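Local coordinates for protein ATP-dependent 6-phosphofructokinase isozyme 2 (Escherichia coli, PDB 3CQD) that phosphorylates fructose 6-phosphate with magnesium and ATP to give fructose 1,6-bisphosphate, the committing step of glycolysis, working as a homodimer of the PfkB carbohydrate kinase family, at residues E147-L152 and S173-I178; N180-K185 and A218-V223; N237-V242 and S271-V276. All coordinates share one frame; numbering follows the deposited sequence.

Contact 1 of 3, residues E147-L152 and S173-I178; sequences EKLTQL and SAALAI
Thr150 meets helix 169-178 between Ala174 and Ile178, and its side chain carries most of this contact. Thr150 CB already lies 4.0 Å from Ile178 CG1. Thr150 OG1 sits beside the backbone N and reaches the carbonyl O of Ala174 at 2.9 Å, a weak hydrogen bond, while the Ala174 methyl lies 3.5 Å from that hydroxyl, CB to Thr150 OG1. Thr150 CG2, anti to the backbone N, turns the other way and presses on Ile178 CG1 at 3.3 Å, tighter than usual for two carbons. The two side chains run antiparallel alongside one another, and Ile178 CD1 ends up over the threonine backbone, 3.5 Å from Thr150 CA. On the buried side Leu149 CD1 reaches Ala175 CB at 3.9 Å.

The segments of helices 146-158 and 169-178 run at 37° to each other with their axes 8.4 Å apart, a close approach probably allowed by the small Ala174 and Ala175. Ile178 also packs on Ile153 and Ser154, one turn further along helix 146-158. Two neighbouring helices of the Rossmann-like kinase core are thus joined mainly by apolar packing, with one weak polar tie between a threonine hydroxyl and a helix carbonyl.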
ATOM      1  N   GLU B 147     -26.794   6.401  28.046  1.00 30.55           N
ATOM      2  CA  GLU B 147     -27.797   6.097  29.044  1.00 31.55           C
ATOM      3  C   GLU B 147     -29.026   5.441  28.422  1.00 31.46           C
ATOM      4  O   GLU B 147     -29.626   4.576  29.046  1.00 31.48           O
ATOM      5  CB  GLU B 147     -28.201   7.372  29.815  1.00 32.77           C
ATOM      6  N   LYS B 148     -29.398   5.848  27.202  1.00 31.18           N
ATOM      7  CA  LYS B 148     -30.564   5.256  26.531  1.00 31.73           C
ATOM      8  C   LYS B 148     -30.362   3.766  26.263  1.00 30.70           C
ATOM      9  O   LYS B 148     -31.293   2.979  26.402  1.00 31.18           O
ATOM     10  CB  LYS B 148     -30.929   6.003  25.240  1.00 31.64           C
ATOM     11  CG  LYS B 148     -31.584   7.377  25.452  1.00 34.52           C
ATOM     12  CD  LYS B 148     -33.121   7.331  25.508  1.00 37.96           C
ATOM     13  CE  LYS B 148     -33.638   7.118  26.923  1.00 40.86           C
ATOM     14  NZ  LYS B 148     -35.005   7.671  27.121  1.00 43.73           N
ATOM     15  N   LEU B 149     -29.137   3.389  25.909  1.00 30.06           N
ATOM     16  CA  LEU B 149     -28.775   1.992  25.655  1.00 29.41           C
ATOM     17  C   LEU B 149     -28.797   1.167  26.954  1.00 29.72           C
ATOM     18  O   LEU B 149     -29.362   0.075  27.006  1.00 29.54           O
ATOM     19  CB  LEU B 149     -27.397   1.931  24.988  1.00 28.44           C
ATOM     20  CG  LEU B 149     -26.843   0.677  24.275  1.00 28.05           C
ATOM     21  CD1 LEU B 149     -25.587   0.141  24.938  1.00 29.09           C
ATOM     22  CD2 LEU B 149     -27.872  -0.423  24.007  1.00 29.39           C
ATOM     23  N   THR B 150     -28.158   1.704  27.985  1.00 30.38           N
ATOM     24  CA  THR B 150     -28.240   1.185  29.352  1.00 31.13           C
ATOM     25  C   THR B 150     -29.699   1.057  29.850  1.00 31.80           C
ATOM     26  O   THR B 150     -30.089   0.009  30.373  1.00 31.48           O
ATOM     27  CB  THR B 150     -27.358   2.049  30.281  1.00 31.63           C
ATOM     28  OG1 THR B 150     -25.989   1.889  29.888  1.00 31.86           O
ATOM     29  CG2 THR B 150     -27.492   1.647  31.742  1.00 33.75           C
ATOM     30  N   GLN B 151     -30.497   2.108  29.656  1.00 32.31           N
ATOM     31  CA  GLN B 151     -31.912   2.095  30.037  1.00 33.97           C
ATOM     32  C   GLN B 151     -32.656   0.981  29.305  1.00 32.82           C
ATOM     33  O   GLN B 151     -33.484   0.291  29.900  1.00 32.77           O
ATOM     34  CB  GLN B 151     -32.586   3.447  29.759  1.00 34.94           C
ATOM     35  CG  GLN B 151     -32.258   4.561  30.754  1.00 37.59           C
ATOM     36  CD  GLN B 151     -32.690   5.948  30.257  1.00 38.98           C
ATOM     37  OE1 GLN B 151     -31.863   6.745  29.796  1.00 42.41           O
ATOM     38  NE2 GLN B 151     -33.987   6.236  30.349  1.00 42.08           N
ATOM     39  N   LEU B 152     -32.336   0.813  28.017  1.00 31.18           N
ATOM     40  CA  LEU B 152     -32.961  -0.193  27.164  1.00 30.41           C
ATOM     41  C   LEU B 152     -32.656  -1.587  27.689  1.00 29.63           C
ATOM     42  O   LEU B 152     -33.547  -2.422  27.826  1.00 29.50           O
ATOM     43  CB  LEU B 152     -32.487  -0.050  25.701  1.00 29.39           C
ATOM     44  CG  LEU B 152     -33.058  -1.004  24.643  1.00 29.12           C
ATOM     45  CD1 LEU B 152     -34.499  -1.360  24.931  1.00 32.26           C
ATOM     46  CD2 LEU B 152     -32.965  -0.390  23.268  1.00 29.78           C
ATOM     47  N   SER B 173     -19.053  -0.646  27.473  1.00 20.80           N
ATOM     48  CA  SER B 173     -18.908  -0.324  28.869  1.00 23.40           C
ATOM     49  C   SER B 173     -20.282   0.025  29.462  1.00 24.11           C
ATOM     50  O   SER B 173     -20.650  -0.494  30.514  1.00 24.48           O
ATOM     51  CB  SER B 173     -17.919   0.828  29.021  1.00 23.19           C
ATOM     52  OG  SER B 173     -17.642   1.045  30.381  1.00 28.38           O
ATOM     53  N   ALA B 174     -21.037   0.854  28.740  1.00 25.04           N
ATOM     54  CA  ALA B 174     -22.425   1.198  29.091  1.00 26.97           C
ATOM     55  C   ALA B 174     -23.329  -0.035  29.192  1.00 27.32           C
ATOM     56  O   ALA B 174     -24.010  -0.228  30.204  1.00 28.37           O
ATOM     57  CB  ALA B 174     -22.998   2.200  28.095  1.00 26.62           C
ATOM     58  N   ALA B 175     -23.314  -0.869  28.152  1.00 27.33           N
ATOM     59  CA  ALA B 175     -24.080  -2.122  28.141  1.00 27.87           C
ATOM     60  C   ALA B 175     -23.739  -3.045  29.320  1.00 28.45           C
ATOM     61  O   ALA B 175     -24.626  -3.692  29.882  1.00 29.82           O
ATOM     62  CB  ALA B 175     -23.892  -2.852  26.813  1.00 26.92           C
ATOM     63  N   LEU B 176     -22.468  -3.113  29.706  1.00 28.20           N
ATOM     64  CA  LEU B 176     -22.088  -3.976  30.820  1.00 28.47           C
ATOM     65  C   LEU B 176     -22.309  -3.334  32.196  1.00 29.46           C
ATOM     66  O   LEU B 176     -22.402  -4.045  33.204  1.00 29.98           O
ATOM     67  CB  LEU B 176     -20.647  -4.467  30.680  1.00 27.84           C
ATOM     68  CG  LEU B 176     -20.434  -5.574  29.636  1.00 27.19           C
ATOM     69  CD1 LEU B 176     -18.976  -5.708  29.354  1.00 27.77           C
ATOM     70  CD2 LEU B 176     -20.988  -6.904  30.106  1.00 27.05           C
ATOM     71  N   ALA B 177     -22.399  -2.004  32.227  1.00 29.91           N
ATOM     72  CA  ALA B 177     -22.579  -1.240  33.471  1.00 30.90           C
ATOM     73  C   ALA B 177     -23.816  -1.685  34.237  1.00 31.19           C
ATOM     74  O   ALA B 177     -23.794  -1.764  35.459  1.00 31.39           O
ATOM     75  CB  ALA B 177     -22.659   0.245  33.179  1.00 31.88           C
ATOM     76  N   ILE B 178     -24.884  -1.947  33.490  1.00 30.76           N
ATOM     77  CA  ILE B 178     -26.118  -2.555  33.985  1.00 32.17           C
ATOM     78  C   ILE B 178     -25.844  -3.880  34.692  1.00 31.57           C
ATOM     79  O   ILE B 178     -26.364  -4.132  35.782  1.00 33.16           O
ATOM     80  CB  ILE B 178     -27.071  -2.852  32.805  1.00 31.74           C
ATOM     81  CG1 ILE B 178     -27.197  -1.621  31.911  1.00 33.40           C
ATOM     82  CG2 ILE B 178     -28.433  -3.276  33.295  1.00 33.10           C
ATOM     83  CD1 ILE B 178     -26.984  -1.916  30.442  1.00 32.11           C
TER

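Contact 2 of 3, residues N180-K185 and A218-V223; sequences NIELVK and AKRVVV. With ATP (adenosine-5'-triphosphate), chain I.
Arg220 NH1 makes a salt bridge to Glu182 OE2 at 2.8 Å and donates to Glu182 O at 2.9 Å, the latter oxygen lying in the guanidinium plane. Carboxylate and guanidinium are turned 28° from each other, and a water accepting from Arg220 NH2 and donating to Glu182 OE2 closes the ring. Glu182 bends back at chi2 (-86°), which brings its carboxylate alongside the arginine; its other oxygen, OE1, pairs with Arg162 on the adjoining strand. Lys219 lays its CD against Glu182 OE2.

Backbone bonds run along the rest of the pairing: Lys219 N to Ile181 O at 2.7 Å, Val184 N to Arg220 O at 3.1 Å and Val222 N to Val184 O at 2.9 Å. The two segments run parallel, 183-184 being only a weakly bonded strand, and helices 188-195 and 204-214 join them in a beta-alpha-beta type connection. On one face Leu183 CD2 presses on Val222 CG2 at 3.4 Å; on the other Val184 CG1 touches both Ala218 CB and Val221 CG2. Val184 also packs on Leu172 and Leu176 of helix 169-178.

Lys185 ends the pairing, its CG against Val222 O, and Lys185 NZ donates to ATP O2B at 2.8 Å and bonds to Ser224. The Glu182-Arg220 pair adds to the backbone bonds at one end; at the other, Lys185 reaches the nucleotide, where its charge probably steadies the beta-phosphate.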
ATOM      1  N   ASN B 180     -25.486  -8.286  34.713  1.00 27.82           N
ATOM      2  CA  ASN B 180     -26.366  -9.422  34.439  1.00 27.69           C
ATOM      3  C   ASN B 180     -26.524  -9.716  32.958  1.00 26.18           C
ATOM      4  O   ASN B 180     -27.495 -10.351  32.545  1.00 26.72           O
ATOM      5  CB  ASN B 180     -27.736  -9.208  35.084  1.00 29.36           C
ATOM      6  CG  ASN B 180     -27.638  -9.015  36.570  1.00 32.60           C
ATOM      7  OD1 ASN B 180     -26.963  -9.784  37.258  1.00 35.24           O
ATOM      8  ND2 ASN B 180     -28.278  -7.969  37.077  1.00 34.50           N
ATOM      9  N   ILE B 181     -25.573  -9.231  32.163  1.00 24.16           N
ATOM     10  CA  ILE B 181     -25.517  -9.553  30.750  1.00 22.42           C
ATOM     11  C   ILE B 181     -25.256 -11.042  30.679  1.00 21.81           C
ATOM     12  O   ILE B 181     -24.422 -11.570  31.418  1.00 21.37           O
ATOM     13  CB  ILE B 181     -24.444  -8.717  29.991  1.00 21.67           C
ATOM     14  CG1 ILE B 181     -24.771  -7.219  30.089  1.00 21.53           C
ATOM     15  CG2 ILE B 181     -24.288  -9.197  28.522  1.00 21.06           C
ATOM     16  CD1 ILE B 181     -26.130  -6.822  29.517  1.00 21.65           C
ATOM     17  N   GLU B 182     -26.016 -11.725  29.836  1.00 21.06           N
ATOM     18  CA  GLU B 182     -25.896 -13.168  29.736  1.00 20.70           C
ATOM     19  C   GLU B 182     -24.557 -13.558  29.138  1.00 19.85           C
ATOM     20  O   GLU B 182     -23.917 -14.514  29.590  1.00 19.43           O
ATOM     21  CB  GLU B 182     -27.022 -13.740  28.875  1.00 21.04           C
ATOM     22  CG  GLU B 182     -28.389 -13.661  29.527  1.00 22.07           C
ATOM     23  CD  GLU B 182     -28.705 -14.836  30.429  1.00 23.66           C
ATOM     24  OE1 GLU B 182     -29.784 -14.796  31.057  1.00 26.02           O
ATOM     25  OE2 GLU B 182     -27.896 -15.789  30.527  1.00 24.29           O
ATOM     26  N   LEU B 183     -24.154 -12.828  28.099  1.00 18.94           N
ATOM     27  CA  LEU B 183     -22.940 -13.156  27.372  1.00 18.01           C
ATOM     28  C   LEU B 183     -22.438 -11.891  26.709  1.00 17.14           C
ATOM     29  O   LEU B 183     -23.208 -11.121  26.147  1.00 17.59           O
ATOM     30  CB  LEU B 183     -23.227 -14.262  26.341  1.00 18.47           C
ATOM     31  CG  LEU B 183     -22.213 -14.964  25.411  1.00 18.67           C
ATOM     32  CD1 LEU B 183     -22.095 -14.291  24.073  1.00 22.19           C
ATOM     33  CD2 LEU B 183     -20.847 -15.188  26.037  1.00 18.46           C
ATOM     34  N   VAL B 184     -21.144 -11.655  26.824  1.00 15.99           N
ATOM     35  CA  VAL B 184     -20.501 -10.595  26.077  1.00 15.06           C
ATOM     36  C   VAL B 184     -19.335 -11.258  25.356  1.00 14.32           C
ATOM     37  O   VAL B 184     -18.732 -12.224  25.887  1.00 14.27           O
ATOM     38  CB  VAL B 184     -20.075  -9.434  26.997  1.00 15.20           C
ATOM     39  CG1 VAL B 184     -19.039  -9.886  28.012  1.00 15.54           C
ATOM     40  CG2 VAL B 184     -19.587  -8.261  26.200  1.00 14.96           C
ATOM     41  N   LYS B 185     -19.066 -10.785  24.135  1.00 13.26           N
ATOM     42  CA  LYS B 185     -17.961 -11.299  23.343  1.00 12.73           C
ATOM     43  C   LYS B 185     -17.048 -10.169  22.931  1.00 12.34           C
ATOM     44  O   LYS B 185     -17.096  -9.728  21.785  1.00 12.45           O
ATOM     45  CB  LYS B 185     -18.420 -12.056  22.083  1.00 13.19           C
ATOM     46  CG  LYS B 185     -17.242 -12.752  21.352  1.00 11.42           C
ATOM     47  CD  LYS B 185     -17.417 -12.814  19.832  1.00 11.63           C
ATOM     48  CE  LYS B 185     -17.172 -11.485  19.106  1.00 10.53           C
ATOM     49  NZ  LYS B 185     -15.970 -10.714  19.566  1.00  9.98           N
ATOM     50  N   ALA B 218     -21.289  -9.554  33.534  1.00 19.59           N
ATOM     51  CA  ALA B 218     -21.708 -10.555  32.583  1.00 18.98           C
ATOM     52  C   ALA B 218     -21.557 -11.930  33.199  1.00 18.74           C
ATOM     53  O   ALA B 218     -20.581 -12.187  33.892  1.00 19.33           O
ATOM     54  CB  ALA B 218     -20.888 -10.435  31.286  1.00 17.57           C
ATOM     55  N   LYS B 219     -22.530 -12.801  32.951  1.00 18.60           N
ATOM     56  CA  LYS B 219     -22.494 -14.187  33.415  1.00 19.75           C
ATOM     57  C   LYS B 219     -21.415 -14.988  32.682  1.00 18.78           C
ATOM     58  O   LYS B 219     -20.775 -15.883  33.260  1.00 18.56           O
ATOM     59  CB  LYS B 219     -23.869 -14.843  33.208  1.00 19.89           C
ATOM     60  CG  LYS B 219     -25.001 -14.174  33.976  1.00 21.99           C
ATOM     61  CD  LYS B 219     -26.361 -14.747  33.551  1.00 24.31           C
ATOM     62  CE  LYS B 219     -27.525 -14.074  34.285  1.00 30.00           C
ATOM     63  NZ  LYS B 219     -27.797 -14.742  35.599  1.00 36.35           N
ATOM     64  N   ARG B 220     -21.236 -14.661  31.402  1.00 17.61           N
ATOM     65  CA  ARG B 220     -20.329 -15.380  30.522  1.00 17.13           C
ATOM     66  C   ARG B 220     -19.598 -14.351  29.695  1.00 16.56           C
ATOM     67  O   ARG B 220     -20.205 -13.457  29.115  1.00 16.14           O
ATOM     68  CB  ARG B 220     -21.065 -16.335  29.583  1.00 17.23           C
ATOM     69  CG  ARG B 220     -22.050 -17.287  30.242  1.00 18.51           C
ATOM     70  CD  ARG B 220     -22.978 -17.820  29.171  1.00 21.07           C
ATOM     71  NE  ARG B 220     -24.042 -18.646  29.716  1.00 19.79           N
ATOM     72  CZ  ARG B 220     -25.153 -18.173  30.268  1.00 20.87           C
ATOM     73  NH1 ARG B 220     -25.352 -16.856  30.369  1.00 17.04           N
ATOM     74  NH2 ARG B 220     -26.063 -19.031  30.736  1.00 19.41           N
ATOM     75  N   VAL B 221     -18.283 -14.472  29.682  1.00 15.59           N
ATOM     76  CA  VAL B 221     -17.457 -13.613  28.873  1.00 14.82           C
ATOM     77  C   VAL B 221     -16.721 -14.527  27.930  1.00 14.51           C
ATOM     78  O   VAL B 221     -16.006 -15.412  28.368  1.00 15.38           O
ATOM     79  CB  VAL B 221     -16.459 -12.810  29.721  1.00 15.39           C
ATOM     80  CG1 VAL B 221     -15.452 -12.062  28.811  1.00 13.38           C
ATOM     81  CG2 VAL B 221     -17.196 -11.808  30.606  1.00 13.70           C
ATOM     82  N   VAL B 222     -16.937 -14.341  26.636  1.00 14.53           N
ATOM     83  CA  VAL B 222     -16.145 -15.056  25.645  1.00 14.33           C
ATOM     84  C   VAL B 222     -15.228 -14.065  24.959  1.00 14.10           C
ATOM     85  O   VAL B 222     -15.667 -13.278  24.118  1.00 14.38           O
ATOM     86  CB  VAL B 222     -17.020 -15.836  24.644  1.00 14.20           C
ATOM     87  CG1 VAL B 222     -16.127 -16.616  23.648  1.00 13.48           C
ATOM     88  CG2 VAL B 222     -17.912 -16.830  25.397  1.00 14.69           C
ATOM     89  N   VAL B 223     -13.960 -14.073  25.362  1.00 13.91           N
ATOM     90  CA  VAL B 223     -12.970 -13.219  24.723  1.00 13.39           C
ATOM     91  C   VAL B 223     -12.549 -13.911  23.435  1.00 12.94           C
ATOM     92  O   VAL B 223     -11.953 -14.982  23.465  1.00 13.50           O
ATOM     93  CB  VAL B 223     -11.714 -12.972  25.600  1.00 13.64           C
ATOM     94  CG1 VAL B 223     -10.871 -11.825  24.968  1.00 11.81           C
ATOM     95  CG2 VAL B 223     -12.105 -12.614  27.017  1.00 14.37           C
TER
HETATM   96  PG  ATP I 311     -15.121  -9.024  13.948  1.00 12.35           P
HETATM   97  O1G ATP I 311     -15.998  -8.179  14.820  1.00 11.03           O
HETATM   98  O2G ATP I 311     -15.855  -9.774  12.861  1.00 13.51           O
HETATM   99  O3G ATP I 311     -13.889  -8.290  13.524  1.00 12.50           O
HETATM  100  PB  ATP I 311     -13.996 -10.044  16.324  1.00 10.33           P
HETATM  101  O1B ATP I 311     -12.751  -9.232  16.270  1.00 10.08           O
HETATM  102  O2B ATP I 311     -15.112  -9.496  17.211  1.00 14.22           O
HETATM  103  O3B ATP I 311     -14.598 -10.233  14.859  1.00 11.37           O
HETATM  104  PA  ATP I 311     -12.458 -12.503  16.299  1.00 10.80           P
HETATM  105  O1A ATP I 311     -11.528 -11.830  15.345  1.00 10.11           O
HETATM  106  O2A ATP I 311     -11.873 -13.044  17.554  1.00 13.13           O
HETATM  107  O3A ATP I 311     -13.703 -11.556  16.742  1.00 12.02           O
HETATM  108  O5' ATP I 311     -13.296 -13.597  15.508  1.00 10.19           O
HETATM  109  C5' ATP I 311     -14.336 -14.374  16.123  1.00  8.41           C
HETATM  110  C4' ATP I 311     -13.924 -15.822  15.875  1.00  9.50           C
HETATM  111  O4' ATP I 311     -13.670 -15.977  14.475  1.00  9.28           O
HETATM  112  C3' ATP I 311     -12.608 -16.261  16.507  1.00  7.03           C
HETATM  113  O3' ATP I 311     -12.671 -16.584  17.891  1.00 10.30           O
HETATM  114  C2' ATP I 311     -12.250 -17.447  15.639  1.00 10.57           C
HETATM  115  O2' ATP I 311     -13.043 -18.599  15.914  1.00 11.38           O
HETATM  116  C1' ATP I 311     -12.684 -16.980  14.257  1.00 10.04           C
HETATM  117  N9  ATP I 311     -11.531 -16.345  13.612  1.00 11.45           N
HETATM  118  C8  ATP I 311     -11.302 -15.034  13.523  1.00 12.04           C
HETATM  119  N7  ATP I 311     -10.157 -14.780  12.880  1.00 10.83           N
HETATM  120  C5  ATP I 311      -9.641 -15.952  12.541  1.00 12.53           C
HETATM  121  C6  ATP I 311      -8.435 -16.374  11.847  1.00 10.94           C
HETATM  122  N6  ATP I 311      -7.579 -15.434  11.379  1.00 12.07           N
HETATM  123  N1  ATP I 311      -8.273 -17.701  11.678  1.00 11.85           N
HETATM  124  C2  ATP I 311      -9.139 -18.616  12.152  1.00 12.27           C
HETATM  125  N3  ATP I 311     -10.258 -18.295  12.821  1.00 12.48           N
HETATM  126  C4  ATP I 311     -10.546 -16.996  13.019  1.00 12.28           C
HETATM  127  O   HOH W   1     -27.987 -18.136  32.771  1.00 29.66           O

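Contact 3 of 3, residues N237-V242 and S271-V276; sequences NCIQVV and SLEEMV
Ile239 CD1 pushes into the first turn of helix 272-287, lying 3.6 Å from both Glu273 CA and Val276 CB. CG1 stands between the backbone N and the carbonyl carbon (chi1 72°), and this directs the ethyl arm at the helix, where the aliphatic CG of Glu273 meets Ile239 CD1 from the flank at 3.8 Å. Two residues on, Val241 brings CG2 to Val276 CG1 at 3.7 Å. At the other end Leu272 CD2 rests against Asn237, 3.8 Å from its CB and also touching its carbonyl oxygen.

Behind these contacts stands the helix start. Ser271 and Glu274 form a capping box: Glu274 N donates to Ser271 OG at 3.0 Å, and Ser271 N returns a bond to Glu274 OE1, which it meets from above the carboxylate plane. This gives Glu274 N a partner at the helix start and probably helps set how Leu272, Glu273 and Val276 present to the strand. As in any strand alternate residues, Asn237, Ile239 and Val241, point to the helix; backbone bonds from Ile239 to Gly232 and Val241 to Ala230 hold the strand in its sheet. Helix and strand run at 28° to each other, 8.7 Å between axes.

Further out, Val241 also packs on Val280, a residue of the ATP site, and on Leu307 of the C-terminal helix. Across the strand, Gln240 and Val242 touch Val242 of the third subunit. No hydrogen bond crosses between strand and helix: the join rests on van der Waals packing, while Ser271 and Glu274 bond each other.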
ATOM      1  N   ASN B 237     -15.929 -21.874  35.006  1.00 19.13           N
ATOM      2  CA  ASN B 237     -15.060 -22.406  33.972  1.00 19.44           C
ATOM      3  C   ASN B 237     -14.355 -21.366  33.143  1.00 19.73           C
ATOM      4  O   ASN B 237     -14.894 -20.280  32.883  1.00 19.09           O
ATOM      5  CB  ASN B 237     -15.822 -23.370  33.043  1.00 18.57           C
ATOM      6  CG  ASN B 237     -16.143 -24.702  33.716  1.00 20.14           C
ATOM      7  OD1 ASN B 237     -17.294 -24.995  34.009  1.00 22.81           O
ATOM      8  ND2 ASN B 237     -15.127 -25.493  33.972  1.00 18.51           N
ATOM      9  N   CYS B 238     -13.134 -21.741  32.755  1.00 20.57           N
ATOM     10  CA  CYS B 238     -12.338 -21.001  31.816  0.50 20.34           C
ATOM     11  C   CYS B 238     -11.890 -21.982  30.730  1.00 20.54           C
ATOM     12  O   CYS B 238     -11.089 -22.872  30.988  1.00 21.00           O
ATOM     13  CB  CYS B 238     -11.142 -20.414  32.552  0.50 20.68           C
ATOM     14  SG  CYS B 238     -10.143 -19.408  31.542  0.50 20.13           S
ATOM     15  N   ILE B 239     -12.431 -21.838  29.530  1.00 20.36           N
ATOM     16  CA  ILE B 239     -12.066 -22.767  28.490  1.00 21.82           C
ATOM     17  C   ILE B 239     -11.653 -22.026  27.241  1.00 20.02           C
ATOM     18  O   ILE B 239     -12.332 -21.088  26.790  1.00 19.32           O
ATOM     19  CB  ILE B 239     -13.157 -23.850  28.202  1.00 22.30           C
ATOM     20  CG1 ILE B 239     -14.368 -23.265  27.486  1.00 25.39           C
ATOM     21  CG2 ILE B 239     -13.567 -24.620  29.495  1.00 25.40           C
ATOM     22  CD1 ILE B 239     -14.373 -23.629  26.023  1.00 29.12           C
ATOM     23  N   GLN B 240     -10.515 -22.442  26.703  1.00 18.92           N
ATOM     24  CA  GLN B 240     -10.053 -21.890  25.458  1.00 17.66           C
ATOM     25  C   GLN B 240     -10.220 -22.895  24.342  1.00 17.39           C
ATOM     26  O   GLN B 240      -9.752 -24.034  24.428  1.00 16.17           O
ATOM     27  CB  GLN B 240      -8.590 -21.451  25.509  1.00 18.39           C
ATOM     28  CG  GLN B 240      -8.154 -20.828  24.144  1.00 18.96           C
ATOM     29  CD  GLN B 240      -6.855 -20.056  24.197  1.00 21.33           C
ATOM     30  OE1 GLN B 240      -6.254 -19.895  25.272  1.00 22.38           O
ATOM     31  NE2 GLN B 240      -6.394 -19.577  23.021  1.00 18.30           N
ATOM     32  N   VAL B 241     -10.874 -22.446  23.284  1.00 16.54           N
ATOM     33  CA  VAL B 241     -11.028 -23.280  22.116  1.00 16.11           C
ATOM     34  C   VAL B 241     -10.229 -22.607  21.016  1.00 15.62           C
ATOM     35  O   VAL B 241     -10.394 -21.411  20.751  1.00 14.60           O
ATOM     36  CB  VAL B 241     -12.515 -23.486  21.732  1.00 16.05           C
ATOM     37  CG1 VAL B 241     -12.622 -24.301  20.454  1.00 14.98           C
ATOM     38  CG2 VAL B 241     -13.247 -24.217  22.856  1.00 18.01           C
ATOM     39  N   VAL B 242      -9.340 -23.380  20.408  1.00 15.11           N
ATOM     40  CA  VAL B 242      -8.588 -22.881  19.286  0.50 15.32           C
ATOM     41  C   VAL B 242      -9.127 -23.534  18.016  1.00 15.29           C
ATOM     42  O   VAL B 242      -9.455 -24.718  18.009  1.00 15.67           O
ATOM     43  CB  VAL B 242      -7.059 -23.065  19.484  0.50 15.52           C
ATOM     44  CG1 VAL B 242      -6.715 -22.941  20.968  0.50 14.99           C
ATOM     45  CG2 VAL B 242      -6.572 -24.384  18.924  0.50 16.10           C
ATOM     46  N   SER B 271     -23.361 -26.309  27.389  1.00 21.12           N
ATOM     47  CA  SER B 271     -22.274 -26.021  28.302  1.00 20.66           C
ATOM     48  C   SER B 271     -21.475 -24.848  27.753  1.00 19.28           C
ATOM     49  O   SER B 271     -21.592 -24.507  26.570  1.00 18.75           O
ATOM     50  CB  SER B 271     -21.373 -27.236  28.419  1.00 20.93           C
ATOM     51  OG  SER B 271     -20.717 -27.460  27.190  1.00 20.16           O
ATOM     52  N   LEU B 272     -20.669 -24.230  28.604  1.00 18.74           N
ATOM     53  CA  LEU B 272     -19.773 -23.175  28.165  1.00 18.38           C
ATOM     54  C   LEU B 272     -18.872 -23.685  27.038  1.00 17.11           C
ATOM     55  O   LEU B 272     -18.734 -23.043  26.006  1.00 16.90           O
ATOM     56  CB  LEU B 272     -18.937 -22.651  29.335  1.00 18.37           C
ATOM     57  CG  LEU B 272     -18.027 -21.468  29.001  1.00 18.15           C
ATOM     58  CD1 LEU B 272     -18.851 -20.206  28.792  1.00 18.88           C
ATOM     59  CD2 LEU B 272     -17.018 -21.262  30.118  1.00 20.66           C
ATOM     60  N   GLU B 273     -18.300 -24.865  27.226  1.00 17.03           N
ATOM     61  CA  GLU B 273     -17.422 -25.442  26.222  1.00 16.55           C
ATOM     62  C   GLU B 273     -18.099 -25.626  24.864  1.00 15.80           C
ATOM     63  O   GLU B 273     -17.527 -25.270  23.836  1.00 15.08           O
ATOM     64  CB  GLU B 273     -16.882 -26.763  26.689  1.00 16.97           C
ATOM     65  CG  GLU B 273     -15.689 -27.206  25.882  1.00 19.05           C
ATOM     66  CD  GLU B 273     -15.029 -28.376  26.543  1.00 21.47           C
ATOM     67  OE1 GLU B 273     -15.724 -29.409  26.676  1.00 22.09           O
ATOM     68  OE2 GLU B 273     -13.850 -28.239  26.950  1.00 22.97           O
ATOM     69  N   GLU B 274     -19.310 -26.178  24.879  1.00 17.95           N
ATOM     70  CA  GLU B 274     -20.108 -26.365  23.671  1.00 18.27           C
ATOM     71  C   GLU B 274     -20.363 -25.036  22.960  1.00 16.60           C
ATOM     72  O   GLU B 274     -20.219 -24.930  21.741  1.00 15.52           O
ATOM     73  CB  GLU B 274     -21.427 -27.067  24.011  1.00 19.55           C
ATOM     74  CG  GLU B 274     -21.244 -28.562  24.104  1.00 24.34           C
ATOM     75  CD  GLU B 274     -22.289 -29.273  24.924  1.00 29.95           C
ATOM     76  OE1 GLU B 274     -23.270 -28.648  25.410  1.00 33.27           O
ATOM     77  OE2 GLU B 274     -22.100 -30.492  25.098  1.00 33.75           O
ATOM     78  N   MET B 275     -20.764 -24.049  23.750  1.00 17.38           N
ATOM     79  CA  MET B 275     -21.017 -22.706  23.285  1.00 17.03           C
ATOM     80  C   MET B 275     -19.769 -22.090  22.646  1.00 15.73           C
ATOM     81  O   MET B 275     -19.824 -21.599  21.528  1.00 15.32           O
ATOM     82  CB  MET B 275     -21.493 -21.843  24.446  1.00 18.01           C
ATOM     83  CG  MET B 275     -21.882 -20.437  24.019  1.00 17.25           C
ATOM     84  SD  MET B 275     -22.336 -19.361  25.369  1.00 20.70           S
ATOM     85  CE  MET B 275     -20.752 -19.031  26.130  1.00 18.69           C
ATOM     86  N   VAL B 276     -18.648 -22.141  23.356  1.00 15.74           N
ATOM     87  CA  VAL B 276     -17.414 -21.562  22.832  1.00 15.31           C
ATOM     88  C   VAL B 276     -16.940 -22.343  21.613  1.00 14.75           C
ATOM     89  O   VAL B 276     -16.539 -21.740  20.620  1.00 14.16           O
ATOM     90  CB  VAL B 276     -16.310 -21.447  23.897  1.00 15.16           C
ATOM     91  CG1 VAL B 276     -14.976 -20.938  23.266  1.00 15.68           C
ATOM     92  CG2 VAL B 276     -16.771 -20.516  25.021  1.00 16.43           C
TER

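Overall arrangement
Contact 2 is the buried one, pairing strands 183-184 and 221-224; contacts 1 and 3 are only partly buried and lie further from the chain centre. Helix 169-178 links contact 1 to contact 2, since Leu176 packs on Ile181, Val184 and Ala218. On the other side Met275, at the start of helix 272-287, lays its CE against Leu183, Val222 and Arg220, and strands 221-224 and 238-241 belong to one antiparallel sheet, so contacts 2 and 3 join closely. Contacts 1 and 3 do not touch. Charge, backbone bonding and ATP are concentrated in contact 2, whereas the helix-helix and strand-helix packings beside it are essentially apolar.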